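Local coordinates for SusD-like carbohydrate binding protein (Bacteroides vulgatus, PDB 3LEW) that probably binds carbohydrate at the outer membrane of this gut bacterium, as a member of the SusD family of nutrient-binding proteins, at residues Lys142-Gln154 / Glu476-Leu490. Sequence-based numbering, arbitrary orientation. Where two conformers were deposited one is given.
With 1PE (pentaethylene glycol), chain F.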
loop_
_atom_site.group_PDB
_atom_site.type_symbol
_atom_site.label_atom_id
_atom_site.label_comp_id
_atom_site.label_asym_id
_atom_site.label_seq_id
_atom_site.Cartn_x
_atom_site.Cartn_y
_atom_site.Cartn_z
ATOM N N LYS A 142 1.979 -12.819 -16.371
ATOM C CA LYS A 142 1.400 -12.262 -17.585
ATOM C C LYS A 142 2.526 -12.171 -18.617
ATOM O O LYS A 142 2.417 -12.716 -19.704
ATOM C CB LYS A 142 0.802 -10.904 -17.287
ATOM C CG LYS A 142 0.011 -10.282 -18.401
ATOM C CD LYS A 142 0.831 -9.478 -19.381
ATOM C CE LYS A 142 -0.048 -8.449 -20.146
ATOM N NZ LYS A 142 0.713 -7.906 -21.343
ATOM N N ASP A 143 3.646 -11.545 -18.241
ATOM C CA ASP A 143 4.812 -11.396 -19.120
ATOM C C ASP A 143 6.086 -11.379 -18.199
ATOM O O ASP A 143 6.472 -10.265 -17.801
ATOM C CB ASP A 143 4.539 -10.046 -19.875
ATOM C CG ASP A 143 5.505 -9.734 -21.017
ATOM O OD1 ASP A 143 6.517 -10.449 -21.113
ATOM O OD2 ASP A 143 5.255 -8.743 -21.810
ATOM N N PRO A 144 6.743 -12.511 -17.896
ATOM C CA PRO A 144 7.874 -12.366 -16.973
ATOM C C PRO A 144 9.073 -11.580 -17.468
ATOM O O PRO A 144 9.906 -11.171 -16.667
ATOM C CB PRO A 144 8.297 -13.823 -16.683
ATOM C CG PRO A 144 7.718 -14.624 -17.752
ATOM C CD PRO A 144 6.503 -13.920 -18.267
ATOM N N ASP A 145 9.194 -11.405 -18.773
ATOM C CA ASP A 145 10.337 -10.730 -19.343
ATOM C C ASP A 145 10.006 -9.275 -19.690
ATOM O O ASP A 145 10.814 -8.592 -20.291
ATOM C CB ASP A 145 10.788 -11.491 -20.563
ATOM C CG ASP A 145 11.306 -12.886 -20.209
ATOM O OD1 ASP A 145 11.925 -13.049 -19.130
ATOM O OD2 ASP A 145 11.096 -13.828 -20.992
ATOM N N ALA A 146 8.818 -8.810 -19.328
ATOM C CA ALA A 146 8.427 -7.433 -19.640
ATOM C C ALA A 146 9.324 -6.412 -18.977
ATOM O O ALA A 146 9.772 -6.610 -17.840
ATOM C CB ALA A 146 6.934 -7.165 -19.163
ATOM N N VAL A 147 9.481 -5.258 -19.610
ATOM C CA VAL A 147 10.267 -4.204 -19.022
ATOM C C VAL A 147 9.689 -3.765 -17.677
ATOM O O VAL A 147 8.466 -3.715 -17.499
ATOM C CB VAL A 147 10.350 -3.004 -19.976
ATOM C CG1 VAL A 147 8.969 -2.328 -20.112
ATOM C CG2 VAL A 147 11.433 -2.049 -19.518
ATOM N N CYS A 148 10.558 -3.410 -16.741
ATOM C CA CYS A 148 10.128 -2.869 -15.448
ATOM C C CYS A 148 10.893 -1.571 -15.135
ATOM O O CYS A 148 10.370 -0.482 -15.369
ATOM C CB CYS A 148 10.281 -3.915 -14.368
ATOM S SG CYS A 148 9.703 -3.364 -12.745
ATOM N N ALA A 149 12.138 -1.676 -14.666
ATOM C CA ALA A 149 12.869 -0.497 -14.175
ATOM C C ALA A 149 14.354 -0.864 -14.036
ATOM O O ALA A 149 14.680 -2.030 -13.901
ATOM C CB ALA A 149 12.275 -0.019 -12.808
ATOM N N PRO A 150 15.235 0.130 -14.075
ATOM C CA PRO A 150 16.673 -0.132 -13.892
ATOM C C PRO A 150 16.993 -0.525 -12.462
ATOM O O PRO A 150 16.331 -0.045 -11.520
ATOM C CB PRO A 150 17.336 1.206 -14.255
ATOM C CG PRO A 150 16.240 2.165 -14.580
ATOM C CD PRO A 150 14.928 1.539 -14.413
ATOM N N ILE A 151 17.992 -1.383 -12.311
ATOM C CA ILE A 151 18.448 -1.837 -10.999
ATOM C C ILE A 151 19.811 -1.277 -10.737
ATOM O O ILE A 151 20.725 -1.499 -11.528
ATOM C CB ILE A 151 18.513 -3.380 -10.939
ATOM C CG1 ILE A 151 17.110 -3.952 -11.094
ATOM C CG2 ILE A 151 19.144 -3.844 -9.614
ATOM C CD1 ILE A 151 17.037 -5.475 -11.137
ATOM N N TYR A 152 19.952 -0.536 -9.637
ATOM C CA TYR A 152 21.255 -0.068 -9.174
ATOM C C TYR A 152 21.553 -0.649 -7.814
ATOM O O TYR A 152 20.683 -0.628 -6.894
ATOM C CB TYR A 152 21.291 1.468 -9.046
ATOM C CG TYR A 152 20.929 2.157 -10.313
ATOM C CD1 TYR A 152 21.824 2.247 -11.341
ATOM C CD2 TYR A 152 19.642 2.678 -10.510
ATOM C CE1 TYR A 152 21.479 2.862 -12.553
ATOM C CE2 TYR A 152 19.303 3.294 -11.690
ATOM C CZ TYR A 152 20.208 3.368 -12.711
ATOM O OH TYR A 152 19.862 3.965 -13.912
ATOM N N THR A 153 22.777 -1.149 -7.681
ATOM C CA THR A 153 23.253 -1.732 -6.429
ATOM C C THR A 153 24.535 -1.065 -5.928
ATOM O O THR A 153 25.115 -1.518 -4.934
ATOM C CB THR A 153 23.433 -3.261 -6.553
ATOM O OG1 THR A 153 24.466 -3.562 -7.518
ATOM C CG2 THR A 153 22.143 -3.922 -6.937
ATOM N N GLN A 154 24.953 0.003 -6.602
ATOM C CA GLN A 154 26.095 0.850 -6.198
ATOM C C GLN A 154 25.618 2.306 -6.171
ATOM O O GLN A 154 24.710 2.661 -6.961
ATOM C CB GLN A 154 27.237 0.752 -7.221
ATOM N N GLU A 476 13.377 10.453 -17.335
ATOM C CA GLU A 476 14.201 9.256 -17.448
ATOM C C GLU A 476 14.323 8.801 -18.903
ATOM O O GLU A 476 15.375 8.399 -19.343
ATOM C CB GLU A 476 13.615 8.113 -16.603
ATOM C CG GLU A 476 14.409 6.816 -16.662
ATOM C CD GLU A 476 15.634 6.798 -15.757
ATOM O OE1 GLU A 476 15.682 7.611 -14.790
ATOM O OE2 GLU A 476 16.496 5.912 -16.007
ATOM N N GLU A 477 13.227 8.873 -19.657
ATOM C CA GLU A 477 13.296 8.506 -21.104
ATOM C C GLU A 477 14.242 9.368 -21.913
ATOM O O GLU A 477 14.847 8.912 -22.904
ATOM C CB GLU A 477 11.897 8.494 -21.715
ATOM C CG GLU A 477 11.097 7.304 -21.190
ATOM C CD GLU A 477 9.791 7.065 -21.931
ATOM O OE1 GLU A 477 9.257 8.009 -22.541
ATOM O OE2 GLU A 477 9.269 5.945 -21.863
ATOM N N LEU A 478 14.403 10.620 -21.504
ATOM C CA LEU A 478 15.363 11.499 -22.162
ATOM C C LEU A 478 16.774 11.239 -21.714
ATOM O O LEU A 478 17.666 11.115 -22.528
ATOM C CB LEU A 478 15.024 12.972 -21.902
ATOM C CG LEU A 478 13.832 13.545 -22.634
ATOM C CD1 LEU A 478 13.681 15.013 -22.228
ATOM C CD2 LEU A 478 14.009 13.413 -24.194
ATOM N N ALA A 479 16.963 11.178 -20.415
ATOM C CA ALA A 479 18.287 11.113 -19.828
ATOM C C ALA A 479 18.947 9.756 -19.990
ATOM O O ALA A 479 20.164 9.663 -20.108
ATOM C CB ALA A 479 18.220 11.479 -18.330
ATOM N N ASN A 480 18.169 8.676 -19.925
ATOM C CA ASN A 480 18.716 7.326 -20.008
ATOM C C ASN A 480 18.604 6.805 -21.421
ATOM O O ASN A 480 17.583 6.285 -21.822
ATOM C CB ASN A 480 18.017 6.414 -18.961
ATOM C CG ASN A 480 18.575 4.995 -18.919
ATOM O OD1 ASN A 480 19.341 4.594 -19.783
ATOM N ND2 ASN A 480 18.182 4.238 -17.890
ATOM N N LYS A 481 19.685 6.908 -22.188
ATOM C CA LYS A 481 19.637 6.574 -23.600
ATOM C C LYS A 481 19.568 5.083 -23.840
ATOM O O LYS A 481 19.255 4.666 -24.935
ATOM C CB LYS A 481 20.824 7.181 -24.345
ATOM C CG LYS A 481 20.928 8.721 -24.161
ATOM C CD LYS A 481 19.945 9.430 -25.047
ATOM C CE LYS A 481 20.272 10.930 -25.149
ATOM N NZ LYS A 481 20.086 11.693 -23.920
ATOM N N ASN A 482 19.850 4.282 -22.818
ATOM C CA ASN A 482 19.822 2.822 -22.947
ATOM C C ASN A 482 18.620 2.128 -22.281
ATOM O O ASN A 482 18.596 0.891 -22.133
ATOM C CB ASN A 482 21.096 2.288 -22.319
ATOM C CG ASN A 482 22.362 2.833 -23.005
ATOM O OD1 ASN A 482 23.225 3.405 -22.341
ATOM N ND2 ASN A 482 22.442 2.700 -24.305
ATOM N N LEU A 483 17.644 2.932 -21.846
ATOM C CA LEU A 483 16.563 2.466 -21.005
ATOM C C LEU A 483 15.893 1.181 -21.507
ATOM O O LEU A 483 15.667 0.252 -20.724
ATOM C CB LEU A 483 15.518 3.584 -20.889
ATOM C CG LEU A 483 14.327 3.371 -19.983
ATOM C CD1 LEU A 483 14.744 3.076 -18.547
ATOM C CD2 LEU A 483 13.418 4.628 -20.095
ATOM N N TYR A 484 15.570 1.136 -22.815
ATOM C CA TYR A 484 14.784 0.043 -23.391
ATOM C C TYR A 484 15.640 -0.891 -24.236
ATOM O O TYR A 484 15.125 -1.593 -25.115
ATOM C CB TYR A 484 13.639 0.606 -24.257
ATOM C CG TYR A 484 12.650 1.412 -23.459
ATOM C CD1 TYR A 484 11.922 0.820 -22.442
ATOM C CD2 TYR A 484 12.471 2.783 -23.681
ATOM C CE1 TYR A 484 11.009 1.557 -21.675
ATOM C CE2 TYR A 484 11.557 3.542 -22.912
ATOM C CZ TYR A 484 10.850 2.930 -21.918
ATOM O OH TYR A 484 9.935 3.665 -21.170
ATOM N N LYS A 485 16.942 -0.881 -23.997
ATOM C CA LYS A 485 17.846 -1.694 -24.779
ATOM C C LYS A 485 17.600 -3.210 -24.652
ATOM O O LYS A 485 17.668 -3.927 -25.678
ATOM C CB LYS A 485 19.283 -1.389 -24.396
ATOM C CG LYS A 485 20.304 -2.003 -25.323
ATOM C CD LYS A 485 21.722 -1.756 -24.777
ATOM C CE LYS A 485 22.797 -2.405 -25.653
ATOM N NZ LYS A 485 24.144 -2.372 -24.983
ATOM N N ASP A 486 17.365 -3.687 -23.439
ATOM C CA ASP A 486 17.244 -5.121 -23.179
ATOM C C ASP A 486 15.781 -5.583 -23.231
ATOM O O ASP A 486 15.496 -6.726 -23.628
ATOM C CB ASP A 486 17.869 -5.492 -21.844
ATOM C CG ASP A 486 19.372 -5.304 -21.823
ATOM O OD1 ASP A 486 20.008 -5.336 -22.887
ATOM O OD2 ASP A 486 19.906 -5.120 -20.729
ATOM N N HIS A 487 14.872 -4.709 -22.797
ATOM C CA HIS A 487 13.432 -5.013 -22.749
ATOM C C HIS A 487 12.690 -3.816 -23.310
ATOM O O HIS A 487 12.791 -2.716 -22.782
ATOM C CB HIS A 487 13.022 -5.295 -21.309
ATOM C CG HIS A 487 13.807 -6.406 -20.691
ATOM N ND1 HIS A 487 13.666 -7.725 -21.090
ATOM C CD2 HIS A 487 14.802 -6.392 -19.760
ATOM C CE1 HIS A 487 14.533 -8.473 -20.419
ATOM N NE2 HIS A 487 15.236 -7.689 -19.609
ATOM N N PRO A 488 11.917 -4.018 -24.388
ATOM C CA PRO A 488 11.297 -2.874 -25.023
ATOM C C PRO A 488 10.112 -2.264 -24.259
ATOM O O PRO A 488 9.423 -2.939 -23.501
ATOM C CB PRO A 488 10.771 -3.449 -26.344
ATOM C CG PRO A 488 10.487 -4.898 -26.016
ATOM C CD PRO A 488 11.682 -5.268 -25.141
ATOM N N LYS A 489 9.900 -0.977 -24.495
ATOM C CA LYS A 489 8.771 -0.279 -23.963
ATOM C C LYS A 489 7.512 -0.994 -24.463
ATOM O O LYS A 489 7.451 -1.445 -25.614
ATOM C CB LYS A 489 8.787 1.186 -24.475
ATOM C CG LYS A 489 7.663 2.059 -23.984
ATOM C CD LYS A 489 7.903 3.516 -24.405
ATOM C CE LYS A 489 6.884 4.456 -23.862
ATOM N NZ LYS A 489 7.244 5.857 -24.184
ATOM N N LEU A 490 6.509 -1.100 -23.609
ATOM C CA LEU A 490 5.286 -1.817 -23.991
ATOM C C LEU A 490 4.623 -1.137 -25.184
ATOM O O LEU A 490 4.508 0.120 -25.227
ATOM C CB LEU A 490 4.309 -1.886 -22.810
ATOM C CG LEU A 490 4.715 -2.652 -21.565
ATOM C CD1 LEU A 490 3.506 -2.697 -20.597
ATOM C CD2 LEU A 490 5.227 -4.089 -21.890
HETATM O OH4 1PE F . 16.507 11.573 -14.881
HETATM C C14 1PE F . 15.814 10.434 -12.804
HETATM C C24 1PE F . 15.961 11.759 -13.565
HETATM O OH5 1PE F . 15.480 10.640 -11.408
HETATM C C15 1PE F . 16.712 8.790 -10.334
HETATM C C25 1PE F . 16.511 10.303 -10.462
HETATM O OH6 1PE F . 17.704 8.310 -11.255
HETATM C C16 1PE F . 16.825 6.209 -12.200
HETATM C C26 1PE F . 17.882 6.885 -11.313
HETATM O OH7 1PE F . 17.398 5.641 -13.406
HETATM O O HOH W 1 9.072 -5.306 -22.538
#
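Glu476 OE2, lying 4.0 Å from Pro150 CG, is gripped twice: Asn480 ND2 donates to it at 3.0 Å, nearly straight (163°) and in the amide plane, and the terminal hydroxyl OH7 of a pentaethylene glycol, probably from the crystallisation liquor, gives a proton at 2.8 Å. The same hydroxyl meets the edge of the Tyr152 ring. A bend at chi2 (80°) turns the glutamate's carboxylate so that OE2 reaches Asn480 ND2, while OE1 accepts from Trp87 NE1; Asn480, whose ND2 also reaches Lys165 O, suits the helix exit because its OD1 closes an Asx turn with Asn482 N. An alanine in place of Glu476 would probably leave the Trp87 indole N-H without its acceptor and the Asn480 amide less firmly held. Farther along, compact, branched Val147 fits against backbone: its CG1 lies 3.5 Å from Pro488 O. Val147 CG2, anti to the backbone N, lies 4.1 Å from Tyr484 CD1 at the ring edge. One water bridges Val147 N and Pro488 O, satisfying both without direct strand pairing. The C-terminal loop is thus laid along strand 147-149, whose classic beta bulge puts Cys148 and Ala149 opposite Ser168 in a two-stranded antiparallel sheet.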